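Local coordinates for beta-porphyranase A (Bacteroides plebeius, PDB 4AW7), which hydrolyses the red-seaweed polysaccharide porphyran at beta-D-galactopyranose-(1->4)-alpha-L-galactopyranose-6-sulfate linkages, releasing mostly a sulfated disaccharide, at residues A[41-46]-A[299-304]; A[189-194]-A[310-315]; A[198-203]-A[226-231]; A[249-254]-A[268-273]. All blocks are in the same frame, centred on the assembly; numbering follows the deposited sequence.

In the fold
The chain meets contact 1 first. Residues 41-46 enter the first strand of a parallel beta/alpha barrel, and their partner, helix 293-305, comes just before its last strand. Contact 1 therefore closes a loop round most of the barrel. Contact 2 joins strands 189-195 and 311-316 across the N-terminal end of the barrel. Its segments alternate with those of contact 1, so the two cross. Contacts 3 and 4 follow each other in series, and both nest inside the loops closed by contacts 1 and 2. Contact 3 lays the loop after strand 189-195 on strand 225-233. Contact 4 packs helix 245-262 on strand 268-276. Contacts 3 and 4 both include residues that line the sugar site.

Contact 1: residues A[41-46]-A[299-304]; sequences SKYFNI and HFLFNL
Tyr-43 packs against Leu-301 and Leu-304, which lie one turn apart on helix 293-305. The base of the Tyr-43 side chain meets Leu-301: its CB is 3.7 Å from Leu-301 CD1. Leu-301 has its CG anti to the backbone N (chi1 177°), and this sends its two methyls toward the loop. The other methyl, CD2, approaches Phe-44 CE1 at 3.8 Å, and the two side chains cross at about a right angle. Further out along the tyrosine ring, CE1 lies 3.8 Å from Leu-304 CB. The hydroxyl then donates to the backbone: Tyr-43 OH is 2.8 Å from Leu-304 O. The donor sits above the carbonyl plane, 40° out of it, while the oxygen lies near the plane of the tyrosine ring, at its edge. Tyr-43 also touches Leu-311 and Ser-314 of the last barrel strand, and Phe-44 stacks on Trp-365. The contact is thus a buried apolar patch with one polar bond. Leu-304 is near the C-terminal end of its helix, where carbonyl oxygens should be electron-rich. The bond from Tyr-43 OH gives this carbonyl a donor inside a buried, otherwise apolar contact.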
# COMPACT_ATOMS: atom_id res chain seq x y z
N SER A 41 -10.18 3.14 -8.08
CA SER A 41 -9.30 2.28 -8.85
C SER A 41 -7.91 2.12 -8.26
O SER A 41 -7.15 1.29 -8.72
CB SER A 41 -9.18 2.77 -10.28
OG SER A 41 -8.26 3.85 -10.41
N LYS A 42 -7.57 2.94 -7.28
CA LYS A 42 -6.30 2.77 -6.56
C LYS A 42 -6.36 1.76 -5.44
O LYS A 42 -5.30 1.40 -4.92
CB LYS A 42 -5.75 4.13 -6.08
CG LYS A 42 -5.27 5.00 -7.23
CD LYS A 42 -4.67 6.31 -6.80
CE LYS A 42 -4.04 7.07 -7.98
NZ LYS A 42 -3.27 8.25 -7.49
N TYR A 43 -7.55 1.28 -5.09
CA TYR A 43 -7.78 0.47 -3.89
C TYR A 43 -8.61 -0.77 -4.08
O TYR A 43 -8.23 -1.86 -3.63
CB TYR A 43 -8.41 1.34 -2.76
CG TYR A 43 -7.58 2.55 -2.46
CD1 TYR A 43 -6.34 2.41 -1.80
CD2 TYR A 43 -7.93 3.80 -2.88
CE1 TYR A 43 -5.52 3.50 -1.60
CE2 TYR A 43 -7.12 4.90 -2.67
CZ TYR A 43 -5.91 4.75 -2.02
OH TYR A 43 -5.10 5.87 -1.88
N PHE A 44 -9.80 -0.61 -4.67
CA PHE A 44 -10.78 -1.68 -4.72
C PHE A 44 -10.60 -2.51 -5.97
O PHE A 44 -11.30 -2.32 -6.98
CB PHE A 44 -12.20 -1.10 -4.54
CG PHE A 44 -12.33 -0.29 -3.28
CD1 PHE A 44 -12.08 -0.88 -2.05
CD2 PHE A 44 -12.54 1.08 -3.31
CE1 PHE A 44 -12.09 -0.13 -0.88
CE2 PHE A 44 -12.58 1.80 -2.15
CZ PHE A 44 -12.35 1.18 -0.95
N ASN A 45 -9.60 -3.36 -5.90
CA ASN A 45 -9.11 -4.19 -6.99
C ASN A 45 -9.02 -5.62 -6.48
O ASN A 45 -8.95 -5.88 -5.29
CB ASN A 45 -7.73 -3.71 -7.45
CG ASN A 45 -7.76 -2.28 -7.96
OD1 ASN A 45 -8.62 -1.95 -8.78
ND2 ASN A 45 -6.86 -1.41 -7.48
N ILE A 46 -8.94 -6.55 -7.43
CA ILE A 46 -8.54 -7.92 -7.16
C ILE A 46 -7.23 -8.22 -7.91
O ILE A 46 -6.88 -7.58 -8.89
CB ILE A 46 -9.62 -8.99 -7.50
CG1 ILE A 46 -10.13 -8.86 -8.96
CG2 ILE A 46 -10.74 -8.91 -6.52
CD1 ILE A 46 -11.03 -10.00 -9.44
N HIS A 299 -6.96 -3.15 7.49
CA HIS A 299 -5.97 -2.41 8.26
C HIS A 299 -4.97 -1.65 7.38
O HIS A 299 -4.56 -0.52 7.68
CB HIS A 299 -5.19 -3.33 9.20
CG HIS A 299 -6.00 -3.97 10.27
ND1 HIS A 299 -6.96 -3.30 11.01
CD2 HIS A 299 -5.95 -5.22 10.77
CE1 HIS A 299 -7.46 -4.12 11.91
NE2 HIS A 299 -6.87 -5.29 11.79
N PHE A 300 -4.55 -2.26 6.27
CA PHE A 300 -3.64 -1.62 5.35
C PHE A 300 -4.33 -0.52 4.52
O PHE A 300 -3.71 0.48 4.19
CB PHE A 300 -3.00 -2.61 4.37
CG PHE A 300 -1.95 -3.50 4.99
CD1 PHE A 300 -0.78 -2.98 5.58
CD2 PHE A 300 -2.10 -4.86 4.97
CE1 PHE A 300 0.15 -3.81 6.09
CE2 PHE A 300 -1.14 -5.72 5.49
CZ PHE A 300 -0.01 -5.21 6.09
N LEU A 301 -5.60 -0.72 4.21
CA LEU A 301 -6.31 0.18 3.32
C LEU A 301 -6.27 1.61 3.81
O LEU A 301 -6.09 2.53 3.04
CB LEU A 301 -7.76 -0.29 3.16
CG LEU A 301 -8.69 0.56 2.31
CD1 LEU A 301 -8.23 0.60 0.84
CD2 LEU A 301 -10.11 -0.00 2.41
N PHE A 302 -6.47 1.81 5.10
CA PHE A 302 -6.56 3.18 5.61
C PHE A 302 -5.23 3.91 5.48
O PHE A 302 -5.21 5.10 5.13
CB PHE A 302 -7.03 3.19 7.08
CG PHE A 302 -8.51 2.90 7.29
CD1 PHE A 302 -9.05 1.63 7.06
CD2 PHE A 302 -9.37 3.89 7.74
CE1 PHE A 302 -10.39 1.39 7.22
CE2 PHE A 302 -10.69 3.64 7.93
CZ PHE A 302 -11.22 2.38 7.67
N ASN A 303 -4.11 3.22 5.73
CA ASN A 303 -2.74 3.73 5.48
C ASN A 303 -2.66 4.19 4.04
O ASN A 303 -2.24 5.30 3.72
CB ASN A 303 -1.75 2.55 5.81
CG ASN A 303 -0.29 2.77 5.41
OD1 ASN A 303 0.06 3.70 4.66
ND2 ASN A 303 0.63 1.89 5.93
N LEU A 304 -3.03 3.29 3.13
CA LEU A 304 -2.84 3.56 1.71
C LEU A 304 -3.77 4.64 1.19
O LEU A 304 -3.39 5.40 0.30
CB LEU A 304 -2.96 2.27 0.91
CG LEU A 304 -2.01 1.14 1.31
CD1 LEU A 304 -2.19 -0.07 0.43
CD2 LEU A 304 -0.55 1.61 1.36

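Contact 2: residues A[189-194]-A[310-315]; sequences KVIGYA and NLFISI. With K (potassium ion), chain F.
Phe-312 reaches across to strand 189-194 and meets Ile-191 and Lys-189, two residues apart and on the same side of that strand. Phe-312 and Ile-191 come from opposing directions and pass side by side. The methyl CG2 of Ile-191 rests by one side of the ring, 3.9 Å from Phe-312 CD2. It comes at a slant, neither squarely over the face nor at the edge. With CG1 at chi1 57°, between the backbone N and the carbonyl carbon, Ile-191 leaves the CG2 branch to face the ring. Lys-189 takes the far end of the ring: its CG is 4.2 Å from Phe-312 CZ. Here the aliphatic part of the lysine does the touching. The chain turns a corner at Phe-312, and this turns its side chain toward strand 189-194.

Further along strand 189-195 the chain serves another site. A cis peptide bond precedes Tyr-193, and Tyr-193 OH binds a potassium ion at 2.9 Å. Tyr-207 OH and Tyr-197 O complete the protein ligands.

Strands 189-195 and 311-316 are not neighbours in the sheet. Strands 225-233 and 268-276 lie between them, so Phe-312 and Ile-191 meet across the inside of the curved sheet. They and Lys-189 pack at the N-terminal end of the barrel, the end away from the sugar site. Side chains meeting there from non-adjacent parallel strands are a feature of the (beta/alpha)8 fold.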
# COMPACT_ATOMS: atom_id res chain seq x y z
N LYS A 189 3.87 2.66 -17.20
CA LYS A 189 4.69 3.01 -16.05
C LYS A 189 5.44 1.78 -15.58
O LYS A 189 4.87 0.72 -15.46
CB LYS A 189 3.83 3.51 -14.91
CG LYS A 189 2.99 4.71 -15.21
CD LYS A 189 3.72 5.94 -15.54
CE LYS A 189 2.79 6.94 -16.29
NZ LYS A 189 1.47 7.04 -15.64
N VAL A 190 6.74 1.96 -15.35
CA VAL A 190 7.60 0.88 -14.91
C VAL A 190 7.84 1.01 -13.41
O VAL A 190 8.20 2.08 -12.94
CB VAL A 190 8.92 0.81 -15.72
CG1 VAL A 190 9.72 -0.39 -15.29
CG2 VAL A 190 8.63 0.77 -17.22
N ILE A 191 7.58 -0.06 -12.66
CA ILE A 191 7.67 -0.05 -11.20
C ILE A 191 8.54 -1.20 -10.74
O ILE A 191 8.60 -2.24 -11.41
CB ILE A 191 6.27 -0.06 -10.57
CG1 ILE A 191 5.46 -1.27 -11.03
CG2 ILE A 191 5.53 1.24 -10.85
CD1 ILE A 191 4.16 -1.54 -10.25
N GLY A 192 9.17 -1.04 -9.59
CA GLY A 192 9.95 -2.14 -9.02
C GLY A 192 10.29 -1.88 -7.59
O GLY A 192 10.14 -0.75 -7.11
N TYR A 193 10.77 -2.88 -6.86
CA TYR A 193 11.16 -4.22 -7.33
C TYR A 193 10.24 -5.34 -6.86
O TYR A 193 10.64 -6.48 -6.86
CB TYR A 193 12.62 -4.51 -6.96
CG TYR A 193 12.91 -4.58 -5.46
CD1 TYR A 193 12.82 -5.77 -4.75
CD2 TYR A 193 13.30 -3.44 -4.76
CE1 TYR A 193 13.09 -5.81 -3.40
CE2 TYR A 193 13.56 -3.50 -3.42
CZ TYR A 193 13.45 -4.67 -2.74
OH TYR A 193 13.73 -4.72 -1.36
N ALA A 194 9.01 -5.01 -6.50
CA ALA A 194 8.04 -6.00 -6.05
C ALA A 194 8.56 -6.68 -4.80
O ALA A 194 8.55 -7.92 -4.68
CB ALA A 194 7.69 -7.03 -7.16
N ASN A 310 0.43 10.01 -3.65
CA ASN A 310 1.70 9.37 -4.00
C ASN A 310 1.58 7.86 -4.23
O ASN A 310 2.52 7.11 -3.97
CB ASN A 310 2.78 9.65 -2.96
CG ASN A 310 4.18 9.44 -3.53
OD1 ASN A 310 4.45 9.81 -4.68
ND2 ASN A 310 5.07 8.75 -2.76
N LEU A 311 0.43 7.43 -4.73
CA LEU A 311 0.14 5.99 -4.89
C LEU A 311 -0.40 5.77 -6.30
O LEU A 311 -1.45 6.27 -6.67
CB LEU A 311 -0.88 5.54 -3.85
CG LEU A 311 -1.23 4.03 -3.91
CD1 LEU A 311 -0.09 3.14 -3.39
CD2 LEU A 311 -2.51 3.79 -3.09
N PHE A 312 0.32 4.97 -7.09
CA PHE A 312 -0.22 4.57 -8.37
C PHE A 312 -1.43 3.64 -8.27
O PHE A 312 -2.46 3.81 -8.95
CB PHE A 312 0.82 3.82 -9.22
CG PHE A 312 1.87 4.68 -9.91
CD1 PHE A 312 1.58 5.86 -10.51
CD2 PHE A 312 3.17 4.21 -10.02
CE1 PHE A 312 2.55 6.59 -11.19
CE2 PHE A 312 4.14 4.92 -10.70
CZ PHE A 312 3.83 6.09 -11.29
N ILE A 313 -1.29 2.62 -7.43
CA ILE A 313 -2.24 1.52 -7.35
C ILE A 313 -1.87 0.68 -6.13
O ILE A 313 -0.70 0.61 -5.77
CB ILE A 313 -2.24 0.68 -8.65
CG1 ILE A 313 -3.43 -0.27 -8.73
CG2 ILE A 313 -0.90 -0.04 -8.86
CD1 ILE A 313 -3.71 -0.87 -10.13
N SER A 314 -2.86 -0.02 -5.60
CA SER A 314 -2.68 -1.04 -4.58
C SER A 314 -3.61 -2.19 -4.92
O SER A 314 -4.68 -1.98 -5.50
CB SER A 314 -2.87 -0.53 -3.16
OG SER A 314 -4.20 -0.17 -2.87
N ILE A 315 -3.21 -3.40 -4.56
CA ILE A 315 -3.93 -4.62 -4.94
C ILE A 315 -4.09 -5.53 -3.73
O ILE A 315 -3.14 -6.18 -3.28
CB ILE A 315 -3.17 -5.42 -6.02
CG1 ILE A 315 -2.74 -4.58 -7.25
CG2 ILE A 315 -4.00 -6.66 -6.46
CD1 ILE A 315 -3.82 -4.12 -8.15
K K F . 12.73 -7.11 -0.16

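Contact 3: residues A[198-203]-A[226-231]; sequences PAWEDG and FSVHLY. With GLA (alpha-D-galactopyranose), chain B; GAL (beta-D-galactopyranose), chain D.
Pro-198 lies against strand 226-231 of the parallel beta/alpha barrel, with its ring atom CG 3.9 Å from His-229 O. Trp-200 touches the same strand by its edge: CZ2 is 4.3 Å from Val-228 CG1, near the indole plane. These two residues seat the loop on the strand.

The loop's own turns place them. Ala-199 is the centre of an inverse gamma turn, and a type I turn from Ala-199 to Asp-202 follows, closed by Asp-202 N to Ala-199 O at 2.9 Å. The folding back leaves Pro-198 O over the rim of the Trp-200 ring, 3.7 Å above its plane. Trp-200 NE1 donates to Val-250 O of helix 245-262, and Trp-208 meets the indole edge-to-face. Loop, strand and helix are thus held together.

The strand also carries two residues of the sugar pocket. His-229 binds substrate, and its ring turns from the loop to the bound galactose. ND1 is hydrogen-bonded to Glu-146, the inferred proton donor, while NE2 has a weak bond to Ser-271 OG. Tyr-231 belongs, with Ile-276 and Phe-317, to the pocket that accommodates methyl-galactose at subsite -1. The sugar is modelled as two overlaid anomers. Tyr-231 OH is hydrogen-bonded to Glu-272 OE1 and stands 3.2 Å from O6 of either anomer.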
# COMPACT_ATOMS: atom_id res chain seq x y z
N PRO A 198 10.14 -6.46 3.26
CA PRO A 198 10.63 -5.08 3.36
C PRO A 198 11.22 -4.79 4.75
O PRO A 198 10.83 -3.84 5.45
CB PRO A 198 9.38 -4.27 3.07
CG PRO A 198 8.28 -5.10 3.62
CD PRO A 198 8.67 -6.52 3.25
N ALA A 199 12.16 -5.64 5.15
CA ALA A 199 12.81 -5.59 6.47
C ALA A 199 13.99 -4.63 6.44
O ALA A 199 15.16 -5.01 6.63
CB ALA A 199 13.21 -7.00 6.92
N TRP A 200 13.72 -3.35 6.15
CA TRP A 200 14.75 -2.35 5.98
C TRP A 200 15.76 -2.37 7.11
O TRP A 200 16.99 -2.19 6.89
CB TRP A 200 14.16 -0.96 5.85
CG TRP A 200 13.12 -0.76 4.76
CD1 TRP A 200 12.20 0.26 4.77
CD2 TRP A 200 12.93 -1.46 3.50
NE1 TRP A 200 11.45 0.22 3.63
CE2 TRP A 200 11.87 -0.81 2.83
CE3 TRP A 200 13.51 -2.57 2.88
CZ2 TRP A 200 11.38 -1.26 1.60
CZ3 TRP A 200 13.02 -3.00 1.66
CH2 TRP A 200 11.96 -2.36 1.04
N GLU A 201 15.26 -2.54 8.32
CA GLU A 201 16.05 -2.52 9.54
C GLU A 201 17.01 -3.70 9.71
O GLU A 201 17.89 -3.60 10.58
CB GLU A 201 15.10 -2.50 10.76
CG GLU A 201 14.34 -3.80 11.10
CD GLU A 201 13.14 -4.14 10.23
OE1 GLU A 201 12.81 -3.42 9.27
OE2 GLU A 201 12.47 -5.14 10.52
N ASP A 202 16.84 -4.81 9.00
CA ASP A 202 17.69 -5.98 9.24
C ASP A 202 19.17 -5.64 9.09
O ASP A 202 19.59 -4.85 8.25
CB ASP A 202 17.34 -7.14 8.31
CG ASP A 202 16.29 -8.08 8.84
OD1 ASP A 202 15.77 -7.87 9.94
OD2 ASP A 202 15.95 -9.05 8.11
N GLY A 203 19.96 -6.25 9.96
CA GLY A 203 21.40 -6.07 9.89
C GLY A 203 21.82 -4.64 10.17
O GLY A 203 22.70 -4.09 9.51
N PHE A 226 7.92 2.91 -7.11
CA PHE A 226 8.53 1.85 -6.30
C PHE A 226 7.45 0.99 -5.72
O PHE A 226 6.46 1.49 -5.19
CB PHE A 226 9.44 2.45 -5.23
CG PHE A 226 10.56 3.26 -5.84
CD1 PHE A 226 11.52 2.63 -6.61
CD2 PHE A 226 10.65 4.62 -5.66
CE1 PHE A 226 12.53 3.35 -7.23
CE2 PHE A 226 11.66 5.35 -6.29
CZ PHE A 226 12.60 4.71 -7.06
N SER A 227 7.67 -0.32 -5.77
CA SER A 227 6.67 -1.29 -5.36
C SER A 227 7.16 -2.24 -4.29
O SER A 227 8.30 -2.71 -4.31
CB SER A 227 6.15 -2.06 -6.57
OG SER A 227 7.11 -2.88 -7.18
N VAL A 228 6.25 -2.53 -3.36
CA VAL A 228 6.47 -3.42 -2.25
C VAL A 228 5.20 -4.22 -1.99
O VAL A 228 4.10 -3.83 -2.38
CB VAL A 228 6.91 -2.69 -0.99
CG1 VAL A 228 8.14 -1.76 -1.20
CG2 VAL A 228 5.81 -1.99 -0.41
N HIS A 229 5.37 -5.35 -1.31
CA HIS A 229 4.29 -6.19 -0.83
C HIS A 229 4.18 -6.04 0.67
O HIS A 229 5.22 -6.01 1.37
CB HIS A 229 4.58 -7.64 -1.18
CG HIS A 229 4.64 -7.89 -2.65
ND1 HIS A 229 5.12 -9.06 -3.20
CD2 HIS A 229 4.30 -7.08 -3.68
CE1 HIS A 229 5.01 -8.96 -4.52
NE2 HIS A 229 4.53 -7.77 -4.83
N LEU A 230 2.95 -5.89 1.16
CA LEU A 230 2.70 -5.69 2.59
C LEU A 230 1.81 -6.79 3.14
O LEU A 230 0.63 -6.88 2.78
CB LEU A 230 2.03 -4.33 2.84
CG LEU A 230 2.87 -3.10 2.51
CD1 LEU A 230 2.00 -1.86 2.64
CD2 LEU A 230 4.15 -3.01 3.36
N TYR A 231 2.38 -7.59 4.04
CA TYR A 231 1.68 -8.71 4.63
C TYR A 231 1.76 -8.72 6.15
O TYR A 231 2.82 -8.44 6.74
CB TYR A 231 2.26 -10.04 4.11
CG TYR A 231 1.76 -10.37 2.72
CD1 TYR A 231 0.50 -10.92 2.54
CD2 TYR A 231 2.52 -10.13 1.61
CE1 TYR A 231 0.02 -11.21 1.28
CE2 TYR A 231 2.05 -10.43 0.33
CZ TYR A 231 0.80 -10.99 0.20
OH TYR A 231 0.32 -11.32 -1.05
C1 GLA B . 4.27 -13.05 -2.36
C2 GLA B . 4.08 -13.77 -3.70
C3 GLA B . 2.69 -14.37 -3.81
C4 GLA B . 2.30 -15.11 -2.56
C5 GLA B . 2.46 -14.19 -1.34
C6 GLA B . 1.77 -14.83 -0.09
O1 GLA B . 3.73 -11.81 -2.24
O2 GLA B . 4.37 -12.84 -4.80
O3 GLA B . 2.62 -15.33 -4.83
O4 GLA B . 3.11 -16.29 -2.41
O5 GLA B . 3.92 -13.88 -1.27
O6 GLA B . 0.35 -14.35 -0.04
C1 GAL D . 4.27 -13.05 -2.36
C2 GAL D . 4.08 -13.77 -3.70
C3 GAL D . 2.69 -14.37 -3.81
C4 GAL D . 2.30 -15.11 -2.56
C5 GAL D . 2.46 -14.19 -1.34
C6 GAL D . 1.77 -14.83 -0.09
O1 GAL D . 5.67 -12.54 -2.32
O2 GAL D . 4.37 -12.84 -4.80
O3 GAL D . 2.62 -15.33 -4.83
O4 GAL D . 3.11 -16.29 -2.41
O5 GAL D . 3.92 -13.88 -1.27
O6 GAL D . 0.35 -14.35 -0.04

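Contact 4: residues A[249-254]-A[268-273]; sequences AVLDMV and LAISEF. With GLA (alpha-D-galactopyranose), chain B; GAL (beta-D-galactopyranose), chain D.
Leu-251 holds CG anti to its carbonyl carbon (chi1 -59°), which points its methyls at the strand, and Ile-270 bends its CD1 back toward it (chi2 -56°). The two reach tip to tip, Leu-251 CD2 to Ile-270 CD1 at 3.7 Å. They join the helix and second strand of a beta-alpha-beta unit, strand 225-233, helix 245-262 and strand 268-276, in the (beta/alpha)8 barrel. The local axes of 249-254 and 268-273 are 10.7 Å apart at closest approach and run at 143° to each other.

Leu-268 fits between two helix residues one turn apart. Its CD1 is 4.0 Å from Leu-251 CB, and its CD2 is 3.8 Å from Val-254 CG1. Val-254 and Leu-268 lie alongside one another, pointing opposite ways. The interface is wholly apolar and buried. Leu-304 of helix 293-305 borders it, touching Leu-251 and Ile-270.

The same strand carries Glu-272, which binds substrate and is the inferred nucleophile. Ser-271 OG is hydrogen-bonded to Glu-142 OE2. The side chain of Glu-272 extends from the strand into the sugar pocket, and Arg-69 forms a salt bridge with OE2. That same oxygen, Glu-272 OE2, lies 2.6 Å from O2 of the bound galactose, which both modelled anomers share.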
# COMPACT_ATOMS: atom_id res chain seq x y z
N ALA A 249 6.32 3.06 8.44
CA ALA A 249 7.77 3.29 8.38
C ALA A 249 8.38 2.73 7.10
O ALA A 249 9.29 3.34 6.54
CB ALA A 249 8.50 2.70 9.58
N VAL A 250 7.95 1.55 6.67
CA VAL A 250 8.46 0.93 5.46
C VAL A 250 8.26 1.86 4.25
O VAL A 250 9.19 2.10 3.47
CB VAL A 250 7.77 -0.44 5.23
CG1 VAL A 250 7.96 -0.91 3.79
CG2 VAL A 250 8.32 -1.47 6.23
N LEU A 251 7.04 2.38 4.12
CA LEU A 251 6.74 3.24 2.99
C LEU A 251 7.32 4.64 3.14
O LEU A 251 7.82 5.21 2.18
CB LEU A 251 5.22 3.27 2.72
CG LEU A 251 4.57 1.92 2.42
CD1 LEU A 251 3.09 2.14 2.19
CD2 LEU A 251 5.22 1.18 1.27
N ASP A 252 7.32 5.16 4.36
CA ASP A 252 7.97 6.44 4.60
C ASP A 252 9.45 6.41 4.23
O ASP A 252 9.97 7.41 3.74
CB ASP A 252 7.84 6.88 6.06
CG ASP A 252 6.52 7.55 6.40
OD1 ASP A 252 5.55 7.45 5.61
OD2 ASP A 252 6.45 8.22 7.47
N MET A 253 10.14 5.28 4.45
CA MET A 253 11.57 5.27 4.13
C MET A 253 11.83 5.39 2.65
O MET A 253 12.76 6.05 2.21
CB MET A 253 12.26 4.05 4.69
CG MET A 253 13.77 4.21 4.78
SD MET A 253 14.51 2.91 5.82
CE MET A 253 16.20 3.56 5.95
N VAL A 254 11.00 4.68 1.87
CA VAL A 254 11.09 4.77 0.39
C VAL A 254 10.89 6.22 -0.06
O VAL A 254 11.66 6.74 -0.86
CB VAL A 254 10.13 3.79 -0.30
CG1 VAL A 254 10.12 3.98 -1.80
CG2 VAL A 254 10.46 2.36 0.09
N LEU A 268 4.35 5.26 -5.17
CA LEU A 268 4.38 3.90 -4.71
C LEU A 268 3.36 3.04 -5.40
O LEU A 268 2.33 3.50 -5.87
CB LEU A 268 4.10 3.88 -3.20
CG LEU A 268 4.97 4.78 -2.37
CD1 LEU A 268 4.40 4.82 -0.92
CD2 LEU A 268 6.44 4.44 -2.41
N ALA A 269 3.62 1.74 -5.44
CA ALA A 269 2.64 0.76 -5.88
C ALA A 269 2.69 -0.41 -4.93
O ALA A 269 3.78 -0.98 -4.71
CB ALA A 269 2.92 0.32 -7.32
N ILE A 270 1.57 -0.74 -4.29
CA ILE A 270 1.51 -1.86 -3.36
C ILE A 270 0.90 -3.01 -4.13
O ILE A 270 -0.31 -3.17 -4.20
CB ILE A 270 0.75 -1.53 -2.05
CG1 ILE A 270 1.24 -0.21 -1.45
CG2 ILE A 270 0.82 -2.70 -1.08
CD1 ILE A 270 2.79 -0.17 -1.18
N SER A 271 1.78 -3.76 -4.80
CA SER A 271 1.29 -4.72 -5.79
C SER A 271 0.67 -5.99 -5.20
O SER A 271 0.02 -6.73 -5.92
CB SER A 271 2.38 -5.02 -6.84
OG SER A 271 3.58 -5.39 -6.20
N GLU A 272 0.87 -6.20 -3.89
CA GLU A 272 0.13 -7.18 -3.09
C GLU A 272 0.04 -6.67 -1.66
O GLU A 272 1.03 -6.22 -1.12
CB GLU A 272 0.82 -8.54 -3.00
CG GLU A 272 1.17 -9.21 -4.34
CD GLU A 272 2.00 -10.46 -4.16
OE1 GLU A 272 2.03 -11.04 -3.05
OE2 GLU A 272 2.66 -10.89 -5.12
N PHE A 273 -1.13 -6.75 -1.05
CA PHE A 273 -1.24 -6.58 0.39
C PHE A 273 -2.28 -7.53 0.98
O PHE A 273 -3.31 -7.79 0.37
CB PHE A 273 -1.47 -5.14 0.84
CG PHE A 273 -2.79 -4.50 0.48
CD1 PHE A 273 -2.98 -3.87 -0.77
CD2 PHE A 273 -3.84 -4.46 1.39
CE1 PHE A 273 -4.15 -3.20 -1.06
CE2 PHE A 273 -5.01 -3.76 1.09
CZ PHE A 273 -5.17 -3.15 -0.11
C1 GLA B . 4.27 -13.05 -2.36
C2 GLA B . 4.08 -13.77 -3.70
C3 GLA B . 2.69 -14.37 -3.81
C4 GLA B . 2.30 -15.11 -2.56
C5 GLA B . 2.46 -14.19 -1.34
C6 GLA B . 1.77 -14.83 -0.09
O1 GLA B . 3.73 -11.81 -2.24
O2 GLA B . 4.37 -12.84 -4.80
O3 GLA B . 2.62 -15.33 -4.83
O4 GLA B . 3.11 -16.29 -2.41
O5 GLA B . 3.92 -13.88 -1.27
O6 GLA B . 0.35 -14.35 -0.04
C1 GAL D . 4.27 -13.05 -2.36
C2 GAL D . 4.08 -13.77 -3.70
C3 GAL D . 2.69 -14.37 -3.81
C4 GAL D . 2.30 -15.11 -2.56
C5 GAL D . 2.46 -14.19 -1.34
C6 GAL D . 1.77 -14.83 -0.09
O1 GAL D . 5.67 -12.54 -2.32
O2 GAL D . 4.37 -12.84 -4.80
O3 GAL D . 2.62 -15.33 -4.83
O4 GAL D . 3.11 -16.29 -2.41
O5 GAL D . 3.92 -13.88 -1.27
O6 GAL D . 0.35 -14.35 -0.04